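Protein CsuE (Acinetobacter baumannii, PDB 6FJY) probably serves as the adhesive tip subunit of the archaic chaperone-usher Csu pili, and is held by its chaperone CsuC before assembly. Local coordinates at residues N57-A62 against G171-T176; I71-D74 against E78-S81; V135-I140 against V145-P150; R232-Q237 against T241-D246; D254-G257 against R262-S265. One frame throughout, in Å; residues are numbered along the deposited sequence.

The five contacts fall into two groups along an elongated chain. Contacts 1, 2 and 3 form one group: contacts 1 and 2 touch, Leu173 CD2 lying 4.1 Å from Ile72 CD1, while contact 3 sits apart, its nearest atoms about 15 Å from contact 2 and about 17 Å from contact 1. Contacts 4 and 5 lie wholly in the part matching the Spore Coat Protein U family, which also takes in residues 171-176. They are bolted together by the salt bridge from Arg255 NE to Asp246 OD2 (2.7 Å) and by Arg232 NH2 at Trp256 O. Both pack on the chaperone CsuC. Contacts 3 and 4 mark the extremes, their centres about 76 Å apart.

Contact 1: N57-A62 against G171-T176; sequences NSFTNA and GSLSIT
Phe59 and the pair Leu173 and Ile175 face each other from strands 58-61 and 171-176, whose axes come within 7.8 Å and cross at -58° without sharing a backbone hydrogen bond. This is interior packing of a beta sandwich, in keeping with the Ig-like fold of the protein: both strands pair with strand 119-136, and their apolar side chains meet inside. The Phe59 ring carries the contact. Its CG stands anti to the carbonyl carbon (chi1 -66°), which drops the ring onto strand 171-176. Ile175 extends its CG1 branch at roughly a right angle to the phenylalanine side chain and sets CD1 over the middle of one ring face, 3.8 Å from the centroid, a CH-pi contact. The approach is nearly along the ring normal, 13° off it. CG1 helps as well, lying against the CD2 and CE2 side of the same ring. Leu173 offers its CB rather than its methyls, and this carbon touches Phe59 CE2 at 3.7 Å. The same ring carbon is 3.6 Å from the carbonyl Leu173 O, which comes at it obliquely. Around this buried contact, Tyr121, Ala123 and Ala70 pack on Phe59, and Ile12, Leu68 and Leu110 on Ile175. At the edge of the Phe59 ring, near its plane, Ser174 N lies 4.1 Å from CE2.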
# COMPACT_ATOMS: atom_id res chain seq x y z
N ASN D 57 -16.41 -2.16 17.88
CA ASN D 57 -15.26 -1.28 17.69
C ASN D 57 -13.96 -2.06 17.59
O ASN D 57 -12.90 -1.46 17.43
CB ASN D 57 -15.17 -0.27 18.84
CG ASN D 57 -16.37 0.67 18.89
OD1 ASN D 57 -16.52 1.56 18.06
ND2 ASN D 57 -17.23 0.47 19.89
N SER D 58 -14.02 -3.39 17.66
CA SER D 58 -12.84 -4.25 17.65
C SER D 58 -12.76 -4.99 16.32
O SER D 58 -13.73 -5.66 15.92
CB SER D 58 -12.88 -5.24 18.82
OG SER D 58 -11.80 -6.16 18.74
N PHE D 59 -11.62 -4.88 15.65
CA PHE D 59 -11.33 -5.58 14.41
C PHE D 59 -10.16 -6.52 14.65
O PHE D 59 -9.16 -6.14 15.27
CB PHE D 59 -10.97 -4.60 13.28
CG PHE D 59 -12.10 -3.71 12.85
CD1 PHE D 59 -12.69 -2.83 13.75
CD2 PHE D 59 -12.54 -3.72 11.55
CE1 PHE D 59 -13.72 -2.01 13.35
CE2 PHE D 59 -13.57 -2.89 11.14
CZ PHE D 59 -14.16 -2.04 12.05
N THR D 60 -10.26 -7.75 14.14
CA THR D 60 -9.29 -8.79 14.44
C THR D 60 -8.55 -9.26 13.20
O THR D 60 -9.15 -9.44 12.13
CB THR D 60 -9.97 -10.00 15.07
OG1 THR D 60 -11.21 -10.25 14.40
CG2 THR D 60 -10.23 -9.75 16.54
N ASN D 61 -7.25 -9.48 13.36
CA ASN D 61 -6.45 -10.20 12.38
C ASN D 61 -6.66 -11.69 12.60
O ASN D 61 -6.38 -12.20 13.69
CB ASN D 61 -4.98 -9.83 12.51
CG ASN D 61 -4.15 -10.24 11.31
OD1 ASN D 61 -4.55 -11.11 10.53
ND2 ASN D 61 -2.98 -9.63 11.16
N ALA D 62 -7.14 -12.40 11.58
CA ALA D 62 -7.48 -13.80 11.77
C ALA D 62 -6.26 -14.68 12.04
O ALA D 62 -6.43 -15.83 12.46
CB ALA D 62 -8.24 -14.34 10.55
N GLY D 171 -23.97 -4.90 7.06
CA GLY D 171 -22.73 -4.87 6.31
C GLY D 171 -21.57 -5.33 7.16
O GLY D 171 -21.62 -5.27 8.39
N SER D 172 -20.53 -5.78 6.48
CA SER D 172 -19.28 -6.17 7.10
C SER D 172 -18.24 -5.07 6.92
O SER D 172 -18.09 -4.54 5.81
CB SER D 172 -18.76 -7.48 6.51
OG SER D 172 -17.45 -7.75 6.99
N LEU D 173 -17.53 -4.75 7.99
CA LEU D 173 -16.49 -3.74 7.97
C LEU D 173 -15.14 -4.42 8.10
O LEU D 173 -14.97 -5.33 8.93
CB LEU D 173 -16.68 -2.72 9.09
CG LEU D 173 -17.68 -1.57 8.95
CD1 LEU D 173 -19.03 -2.02 8.41
CD2 LEU D 173 -17.86 -0.88 10.29
N SER D 174 -14.18 -3.99 7.29
CA SER D 174 -12.84 -4.56 7.29
C SER D 174 -11.82 -3.44 7.14
O SER D 174 -12.08 -2.41 6.52
CB SER D 174 -12.67 -5.59 6.17
OG SER D 174 -11.42 -6.24 6.27
N ILE D 175 -10.65 -3.67 7.74
CA ILE D 175 -9.54 -2.73 7.71
C ILE D 175 -8.29 -3.50 7.30
O ILE D 175 -7.93 -4.49 7.95
CB ILE D 175 -9.32 -2.04 9.07
CG1 ILE D 175 -10.54 -1.23 9.47
CG2 ILE D 175 -8.05 -1.18 9.06
CD1 ILE D 175 -10.47 -0.71 10.90
N THR D 176 -7.63 -3.04 6.24
CA THR D 176 -6.42 -3.68 5.74
C THR D 176 -5.22 -2.79 6.07
O THR D 176 -5.08 -1.69 5.52
CB THR D 176 -6.51 -3.93 4.23
OG1 THR D 176 -7.61 -4.81 3.96
CG2 THR D 176 -5.23 -4.56 3.73

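Contact 2: I71-D74 against E78-S81; sequences IILD and EIIS
Asp74 and Glu78 grip each other across a tight turn, in part an Asx turn at Asp74, in which the end of strand 67-73 meets residues 78-81 through a single bridge, Leu73 with Ile79. The amide Asp74 N gives a bond to Glu78 O (2.8 Å), and in return Glu78 N reaches Asp74 OD1 at 2.6 Å, on the syn side of the carboxylate and 26° out of its plane. Two residues further along, Ile80 N bonds to Ile72 O at 3.1 Å, almost straight. Side chains then close in round these bonds. Ile71 CG2 meets Ile79 CD1 at 3.7 Å, and Ile72 CG2 lies as close to Ile80 CD1, while Ile80 CG2 rests on the backbone N and CB of Asp74. Asp74 owes its reach to a chi1 of 58°, which sets CG between the backbone N and the carbonyl carbon and brings OD1 to the turn. Asn76 N bonds weakly to the same oxygen, and Tyr50 OH to OD2, so both carboxylate oxygens have partners. Further out, Ile80 is packed by Tyr50, Val52 and Met55, and strand 103-110 supports the Ile72 side through Ile108. The side chains of Asp74 and Glu78 run side by side and their carboxylate planes are nearly coplanar, a like-charge pair probably eased by these donors, with Asp74 OD2 4.2 Å from Glu78 OE1.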
# COMPACT_ATOMS: atom_id res chain seq x y z
N ILE D 71 -13.55 3.51 15.90
CA ILE D 71 -14.65 4.30 16.43
C ILE D 71 -15.57 4.58 15.26
O ILE D 71 -15.13 5.16 14.26
CB ILE D 71 -14.17 5.63 17.06
CG1 ILE D 71 -13.23 5.37 18.23
CG2 ILE D 71 -15.36 6.47 17.49
CD1 ILE D 71 -12.63 6.63 18.79
N ILE D 72 -16.82 4.16 15.37
CA ILE D 72 -17.77 4.36 14.28
C ILE D 72 -18.58 5.62 14.56
O ILE D 72 -19.07 5.81 15.68
CB ILE D 72 -18.68 3.14 14.10
CG1 ILE D 72 -17.85 1.86 14.14
CG2 ILE D 72 -19.39 3.23 12.77
CD1 ILE D 72 -16.70 1.87 13.17
N LEU D 73 -18.70 6.48 13.55
CA LEU D 73 -19.41 7.73 13.68
C LEU D 73 -20.44 7.85 12.56
O LEU D 73 -20.22 7.37 11.44
CB LEU D 73 -18.45 8.93 13.64
CG LEU D 73 -17.34 9.06 14.69
CD1 LEU D 73 -16.04 8.46 14.19
CD2 LEU D 73 -17.15 10.51 15.08
N ASP D 74 -21.55 8.52 12.87
CA ASP D 74 -22.67 8.68 11.95
C ASP D 74 -22.41 9.84 10.99
O ASP D 74 -21.33 10.44 10.97
CB ASP D 74 -23.97 8.89 12.72
CG ASP D 74 -23.93 10.09 13.65
OD1 ASP D 74 -22.95 10.87 13.57
OD2 ASP D 74 -24.86 10.25 14.47
N GLU D 78 -20.99 12.04 14.79
CA GLU D 78 -21.30 11.66 16.17
C GLU D 78 -21.08 10.17 16.37
O GLU D 78 -21.47 9.34 15.54
CB GLU D 78 -22.73 12.03 16.54
CG GLU D 78 -22.94 13.52 16.72
CD GLU D 78 -24.14 13.83 17.59
OE1 GLU D 78 -25.23 13.31 17.30
OE2 GLU D 78 -23.98 14.60 18.56
N ILE D 79 -20.47 9.83 17.51
CA ILE D 79 -20.15 8.45 17.85
C ILE D 79 -21.43 7.65 18.05
O ILE D 79 -22.32 8.04 18.82
CB ILE D 79 -19.25 8.40 19.10
CG1 ILE D 79 -17.94 9.14 18.83
CG2 ILE D 79 -18.99 6.97 19.52
CD1 ILE D 79 -16.87 8.87 19.86
N ILE D 80 -21.52 6.51 17.38
CA ILE D 80 -22.65 5.60 17.53
C ILE D 80 -22.29 4.53 18.55
O ILE D 80 -21.15 4.05 18.63
CB ILE D 80 -23.07 4.97 16.18
CG1 ILE D 80 -22.09 3.89 15.74
CG2 ILE D 80 -23.12 6.03 15.10
CD1 ILE D 80 -22.58 3.08 14.59
N SER D 81 -23.28 4.15 19.35
CA SER D 81 -23.13 3.19 20.43
C SER D 81 -23.97 1.96 20.12
O SER D 81 -24.85 1.97 19.26
CB SER D 81 -23.54 3.84 21.75
OG SER D 81 -23.36 5.25 21.67

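Contact 3: V135-I140 against V145-P150; sequences VPAVAI and VFFESP
Ala137 sets its methyl over one face of the Phe147 ring, CB lying 3.9 Å from the centroid and 29° off the normal. The far end of the ring takes the closest touch: CZ is 3.4 Å from Ala137 CB. Phe147 gets there because its CG is anti to the carbonyl carbon (chi1 -53°), which lays the ring alongside the other strand. Val145 comes to the same methyl, its CG1 4.1 Å from Ala137 CB. On the other side of the two strands Phe146 meets Pro136. Its ring comes obliquely, with CD2 3.6 Å from Pro136 CA and CE2 against Pro136 CB. All this sits on a beta hairpin, strand 119-136 turning back into strand 146-148 through a loop that includes a short 3-10 piece beginning at Ala139. Val135 and Phe147 form an antiparallel hydrogen-bonded pair, both bonds 2.7 Å long: Val135 N to Phe147 O and Phe147 N to Val135 O. Pro136 and Phe146 are the following non-hydrogen-bonded pair, a place where proline's lack of an N-H costs nothing to this pairing. Beyond it Ala137 N reaches Val145 O at 3.2 Å. Val135 and Phe147, whose side chains leave on one side of the sheet, both pack on Cys2, which is disulfide-bonded to Cys35. Phe146, on the Pro136 side, has Arg154 beside it.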
# COMPACT_ATOMS: atom_id res chain seq x y z
N VAL D 135 -38.39 10.23 3.57
CA VAL D 135 -37.57 11.16 2.80
C VAL D 135 -38.43 11.73 1.67
O VAL D 135 -39.06 10.96 0.95
CB VAL D 135 -36.32 10.47 2.22
CG1 VAL D 135 -35.42 11.51 1.56
CG2 VAL D 135 -35.59 9.71 3.33
N PRO D 136 -38.46 13.04 1.49
CA PRO D 136 -39.21 13.62 0.37
C PRO D 136 -38.54 13.31 -0.95
O PRO D 136 -37.31 13.25 -1.06
CB PRO D 136 -39.19 15.13 0.67
CG PRO D 136 -37.99 15.32 1.54
CD PRO D 136 -37.84 14.07 2.35
N ALA D 137 -39.37 13.09 -1.97
CA ALA D 137 -38.94 12.72 -3.31
C ALA D 137 -38.97 13.93 -4.23
O ALA D 137 -39.68 14.92 -3.98
CB ALA D 137 -39.84 11.62 -3.87
N VAL D 138 -38.18 13.86 -5.31
CA VAL D 138 -38.25 14.91 -6.31
C VAL D 138 -39.66 14.96 -6.88
O VAL D 138 -40.38 13.95 -6.93
CB VAL D 138 -37.21 14.71 -7.43
CG1 VAL D 138 -35.84 15.11 -6.95
CG2 VAL D 138 -37.18 13.25 -7.90
N ALA D 139 -40.06 16.15 -7.31
CA ALA D 139 -41.40 16.36 -7.84
C ALA D 139 -41.67 15.55 -9.10
O ALA D 139 -42.83 15.26 -9.40
CB ALA D 139 -41.61 17.85 -8.12
N ILE D 140 -40.63 15.16 -9.85
CA ILE D 140 -40.86 14.50 -11.13
C ILE D 140 -41.41 13.08 -10.97
O ILE D 140 -41.91 12.51 -11.95
CB ILE D 140 -39.58 14.47 -11.98
CG1 ILE D 140 -38.44 13.78 -11.24
CG2 ILE D 140 -39.16 15.87 -12.37
CD1 ILE D 140 -37.15 13.77 -12.01
N VAL D 145 -44.81 12.70 -2.89
CA VAL D 145 -44.34 11.33 -2.71
C VAL D 145 -43.21 11.33 -1.69
O VAL D 145 -42.41 12.28 -1.62
CB VAL D 145 -43.89 10.73 -4.06
CG1 VAL D 145 -43.29 9.35 -3.87
CG2 VAL D 145 -45.08 10.63 -5.02
N PHE D 146 -43.14 10.28 -0.88
CA PHE D 146 -42.12 10.15 0.14
C PHE D 146 -41.56 8.74 0.14
O PHE D 146 -42.30 7.76 -0.00
CB PHE D 146 -42.68 10.50 1.53
CG PHE D 146 -43.08 11.93 1.67
CD1 PHE D 146 -44.35 12.35 1.30
CD2 PHE D 146 -42.19 12.87 2.16
CE1 PHE D 146 -44.72 13.68 1.42
CE2 PHE D 146 -42.54 14.20 2.28
CZ PHE D 146 -43.81 14.60 1.91
N PHE D 147 -40.23 8.64 0.26
CA PHE D 147 -39.56 7.36 0.43
C PHE D 147 -39.58 7.01 1.92
O PHE D 147 -39.03 7.75 2.74
CB PHE D 147 -38.14 7.42 -0.11
CG PHE D 147 -38.03 7.91 -1.53
CD1 PHE D 147 -38.92 7.49 -2.50
CD2 PHE D 147 -37.03 8.81 -1.89
CE1 PHE D 147 -38.82 7.95 -3.81
CE2 PHE D 147 -36.92 9.27 -3.20
CZ PHE D 147 -37.82 8.84 -4.17
N GLU D 148 -40.22 5.91 2.26
CA GLU D 148 -40.52 5.60 3.65
C GLU D 148 -40.20 4.15 3.97
O GLU D 148 -40.30 3.27 3.12
CB GLU D 148 -42.00 5.89 3.97
CG GLU D 148 -42.30 7.37 4.10
CD GLU D 148 -43.75 7.71 3.87
OE1 GLU D 148 -44.45 6.92 3.19
OE2 GLU D 148 -44.19 8.77 4.35
N SER D 149 -39.79 3.95 5.21
CA SER D 149 -39.68 2.64 5.82
C SER D 149 -41.08 2.18 6.23
O SER D 149 -41.99 3.00 6.34
CB SER D 149 -38.74 2.71 7.02
OG SER D 149 -39.21 3.64 7.98
N PRO D 150 -41.27 0.88 6.47
CA PRO D 150 -42.63 0.35 6.57
C PRO D 150 -43.37 0.85 7.81
O PRO D 150 -42.84 0.81 8.93
CB PRO D 150 -42.41 -1.17 6.63
CG PRO D 150 -41.03 -1.33 7.14
CD PRO D 150 -40.25 -0.18 6.58

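Contact 4: R232-Q237 against T241-D246; sequences RAMKSQ and TFLKYD
Tyr245 lies at the apolar centre of this beta hairpin, with Arg232 and Met234 closing on its ring. Arg232 CB sits over one face, 3.8 Å from the centroid in a CH-pi contact and displaced toward the rim. Met234 approaches obliquely: CG touches CD1 of the tyrosine at 3.5 Å, and SD is 4.5 Å from the centroid, a Met-aromatic contact. Tyr245 is placed for both by a chi1 of 75°, its CG between the backbone N and the carbonyl carbon, which turns the CD1-CE1 edge of the ring against the backbone of strand 233-236, CE1 3.5 Å from Ala233 C. On the other side of the sheet Lys235 CG packs obliquely on Phe242 CE1, and Ala233 CB on Phe242 CB. The backbones run antiparallel. Met234 and Leu243 form the hydrogen-bonded pair, Met234 N to Leu243 O 2.7 Å and Leu243 N to Met234 O 2.9 Å, flanked by Tyr245 N to Arg232 O and Ser236 N to Thr241 O. Lys109 of the CsuC chain packs on Met234, and Val110 of that chain on Tyr245, whose hydroxyl bonds to Asp304. At the polar edge Arg232 NH1 makes a salt bridge to Asp246 OD1 (2.6 Å) that is bent and weak as a hydrogen bond, the guanidinium and carboxylate planes standing 69° apart. Arg232 NH2 bonds to Trp256 O and Asn221 O. One carboxylate thus serves two arginines, OD1 meeting Arg232 and OD2 Arg255, which probably favours the ionised aspartate and holds the two guanidinium groups side by side at this edge.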
# COMPACT_ATOMS: atom_id res chain seq x y z
N ARG D 232 33.23 5.32 -8.71
CA ARG D 232 32.59 6.53 -8.19
C ARG D 232 33.58 7.68 -8.12
O ARG D 232 34.77 7.48 -7.88
CB ARG D 232 32.00 6.30 -6.80
CG ARG D 232 30.78 5.39 -6.75
CD ARG D 232 30.67 4.67 -5.41
NE ARG D 232 29.48 3.85 -5.33
CZ ARG D 232 29.29 2.86 -4.46
NH1 ARG D 232 30.22 2.56 -3.57
NH2 ARG D 232 28.15 2.17 -4.48
N ALA D 233 33.09 8.90 -8.34
CA ALA D 233 33.93 10.08 -8.26
C ALA D 233 33.04 11.29 -7.97
O ALA D 233 31.87 11.32 -8.35
CB ALA D 233 34.74 10.28 -9.55
N MET D 234 33.61 12.26 -7.27
CA MET D 234 32.94 13.52 -6.98
C MET D 234 33.42 14.55 -8.00
O MET D 234 34.61 14.85 -8.07
CB MET D 234 33.24 14.00 -5.56
CG MET D 234 32.77 13.04 -4.50
SD MET D 234 33.78 13.07 -3.03
CE MET D 234 33.05 14.47 -2.23
N LYS D 235 32.50 15.05 -8.81
CA LYS D 235 32.87 16.03 -9.82
C LYS D 235 33.03 17.39 -9.16
O LYS D 235 32.33 17.72 -8.20
CB LYS D 235 31.83 16.08 -10.94
CG LYS D 235 32.16 17.03 -12.07
CD LYS D 235 30.94 17.21 -12.97
CE LYS D 235 30.80 18.64 -13.48
NZ LYS D 235 31.96 19.07 -14.32
N SER D 236 33.98 18.17 -9.67
CA SER D 236 34.17 19.52 -9.18
C SER D 236 32.99 20.40 -9.57
O SER D 236 32.31 20.17 -10.57
CB SER D 236 35.45 20.12 -9.75
OG SER D 236 35.29 20.36 -11.14
N GLN D 237 32.75 21.43 -8.75
CA GLN D 237 31.68 22.37 -9.05
C GLN D 237 31.95 23.12 -10.35
O GLN D 237 31.04 23.37 -11.14
CB GLN D 237 31.50 23.36 -7.90
N THR D 241 37.31 18.47 -13.11
CA THR D 241 38.11 17.69 -12.18
C THR D 241 37.24 16.65 -11.48
O THR D 241 36.05 16.86 -11.25
CB THR D 241 38.76 18.60 -11.13
OG1 THR D 241 39.12 19.85 -11.73
CG2 THR D 241 40.00 17.94 -10.56
N PHE D 242 37.86 15.53 -11.14
CA PHE D 242 37.17 14.44 -10.46
C PHE D 242 37.97 13.99 -9.25
O PHE D 242 39.20 13.90 -9.30
CB PHE D 242 36.95 13.26 -11.40
CG PHE D 242 35.99 13.54 -12.51
CD1 PHE D 242 34.63 13.61 -12.27
CD2 PHE D 242 36.44 13.75 -13.80
CE1 PHE D 242 33.74 13.87 -13.28
CE2 PHE D 242 35.56 14.01 -14.82
CZ PHE D 242 34.21 14.07 -14.56
N LEU D 243 37.26 13.70 -8.17
CA LEU D 243 37.83 13.16 -6.94
C LEU D 243 37.21 11.78 -6.71
O LEU D 243 36.06 11.67 -6.29
CB LEU D 243 37.56 14.10 -5.77
CG LEU D 243 38.04 13.61 -4.41
CD1 LEU D 243 39.50 13.22 -4.50
CD2 LEU D 243 37.83 14.69 -3.37
N LYS D 244 37.98 10.73 -7.00
CA LYS D 244 37.47 9.37 -6.91
C LYS D 244 37.23 8.98 -5.46
O LYS D 244 37.98 9.39 -4.56
CB LYS D 244 38.45 8.40 -7.56
CG LYS D 244 38.65 8.61 -9.06
CD LYS D 244 39.78 7.76 -9.61
CE LYS D 244 40.02 8.06 -11.08
NZ LYS D 244 41.16 7.29 -11.65
N TYR D 245 36.20 8.18 -5.22
CA TYR D 245 35.88 7.73 -3.88
C TYR D 245 35.14 6.40 -3.95
O TYR D 245 34.85 5.88 -5.03
CB TYR D 245 35.05 8.79 -3.14
CG TYR D 245 33.62 8.85 -3.60
CD1 TYR D 245 33.26 9.60 -4.71
CD2 TYR D 245 32.62 8.15 -2.92
CE1 TYR D 245 31.94 9.66 -5.13
CE2 TYR D 245 31.31 8.20 -3.34
CZ TYR D 245 30.98 8.95 -4.45
OH TYR D 245 29.67 9.00 -4.87
N ASP D 246 34.84 5.84 -2.78
CA ASP D 246 33.94 4.70 -2.70
C ASP D 246 33.25 4.72 -1.34
O ASP D 246 33.53 5.56 -0.48
CB ASP D 246 34.67 3.37 -2.94
CG ASP D 246 33.83 2.36 -3.73
OD1 ASP D 246 32.73 2.01 -3.27
OD2 ASP D 246 34.27 1.92 -4.81

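Contact 5: D254-G257 against R262-S265; sequences DRWG and RWSS
Trp256 and Trp263 form a T-shaped (edge-to-face) pair in the part of the Ig-like protein that belongs to the Spore Coat Protein U family. The edge of Trp263 is directed at the face of Trp256: the six-membered rings have centroids 4.9 Å apart and planes at 81°. Trp263 CE3 is the atom that makes the touch, 3.5 Å above the plane of Trp256 and over its centre, with Trp256 CE2 and CD2 each 3.7 Å away. Both indoles swing out with CG anti to the backbone N, chi1 -168° for Trp256 and -158° for Trp263, which brings the rings together where the loop 254-257 faces strand 263-264. A further edge-to-face contact, between Trp263 and Tyr283, extends the aromatic group. Backbone packing is slight, Gly257 O lying 3.8 Å from Arg262 CA, and no hydrogen bond crosses between the two segments. Polar and charged partners come from the surroundings. Trp256 NE1 bonds to Val218 O, which fixes the turn of the indole presenting its face to Trp263. Lys249 makes a cation-pi contact with Trp263 while its NZ bonds to Arg262 O, and Arg262 itself makes one with Tyr217. On the chaperone side, Ser264 and Ser265 pack on Lys191 and Ala193 of the CsuC chain. At the root of the Trp263 side chain, CB lies 3.8 Å from Trp256 NE1.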
# COMPACT_ATOMS: atom_id res chain seq x y z
N ASP D 254 34.13 -4.49 2.36
CA ASP D 254 33.07 -4.93 1.46
C ASP D 254 32.46 -3.72 0.79
O ASP D 254 32.01 -2.78 1.46
CB ASP D 254 32.01 -5.71 2.23
CG ASP D 254 32.43 -7.13 2.52
OD1 ASP D 254 33.51 -7.54 2.04
OD2 ASP D 254 31.69 -7.83 3.25
N ARG D 255 32.45 -3.71 -0.54
CA ARG D 255 31.88 -2.58 -1.26
C ARG D 255 30.35 -2.62 -1.23
O ARG D 255 29.75 -3.68 -1.39
CB ARG D 255 32.38 -2.58 -2.71
CG ARG D 255 32.15 -1.26 -3.37
CD ARG D 255 32.66 -1.23 -4.79
NE ARG D 255 32.40 0.08 -5.39
CZ ARG D 255 31.40 0.33 -6.22
NH1 ARG D 255 30.58 -0.65 -6.57
NH2 ARG D 255 31.23 1.55 -6.72
N TRP D 256 29.73 -1.47 -0.98
CA TRP D 256 28.27 -1.30 -1.02
C TRP D 256 27.91 -0.73 -2.39
O TRP D 256 28.10 0.46 -2.64
CB TRP D 256 27.79 -0.38 0.10
CG TRP D 256 26.33 -0.38 0.31
CD1 TRP D 256 25.40 -1.11 -0.37
CD2 TRP D 256 25.62 0.38 1.29
NE1 TRP D 256 24.15 -0.86 0.13
CE2 TRP D 256 24.25 0.06 1.15
CE3 TRP D 256 26.00 1.31 2.26
CZ2 TRP D 256 23.26 0.63 1.94
CZ3 TRP D 256 25.01 1.87 3.07
CH2 TRP D 256 23.66 1.53 2.90
N GLY D 257 27.43 -1.60 -3.27
CA GLY D 257 27.00 -1.23 -4.60
C GLY D 257 25.66 -1.87 -4.89
O GLY D 257 24.76 -1.90 -4.05
N ARG D 262 24.85 -5.62 -2.86
CA ARG D 262 23.71 -5.04 -2.17
C ARG D 262 23.74 -5.42 -0.69
O ARG D 262 24.66 -6.10 -0.21
CB ARG D 262 22.41 -5.50 -2.83
CG ARG D 262 22.21 -7.00 -2.82
CD ARG D 262 21.00 -7.42 -3.63
NE ARG D 262 20.86 -8.88 -3.66
CZ ARG D 262 19.90 -9.53 -4.32
NH1 ARG D 262 18.99 -8.85 -5.01
NH2 ARG D 262 19.86 -10.85 -4.28
N TRP D 263 22.73 -4.96 0.03
CA TRP D 263 22.67 -5.14 1.48
C TRP D 263 21.23 -5.44 1.84
O TRP D 263 20.35 -4.59 1.65
CB TRP D 263 23.17 -3.89 2.20
CG TRP D 263 23.65 -4.11 3.60
CD1 TRP D 263 23.43 -5.20 4.37
CD2 TRP D 263 24.43 -3.20 4.39
NE1 TRP D 263 24.03 -5.03 5.60
CE2 TRP D 263 24.65 -3.81 5.64
CE3 TRP D 263 24.96 -1.92 4.16
CZ2 TRP D 263 25.38 -3.20 6.66
CZ3 TRP D 263 25.68 -1.31 5.18
CH2 TRP D 263 25.89 -1.95 6.42
N SER D 264 20.98 -6.65 2.34
CA SER D 264 19.62 -7.05 2.67
C SER D 264 19.29 -6.62 4.09
O SER D 264 20.18 -6.43 4.93
CB SER D 264 19.44 -8.56 2.53
OG SER D 264 20.05 -9.24 3.61
N SER D 265 17.99 -6.45 4.36
CA SER D 265 17.45 -6.27 5.71
C SER D 265 18.14 -7.21 6.70
O SER D 265 17.53 -8.15 7.21
CB SER D 265 15.95 -6.53 5.72
OG SER D 265 15.34 -6.18 4.49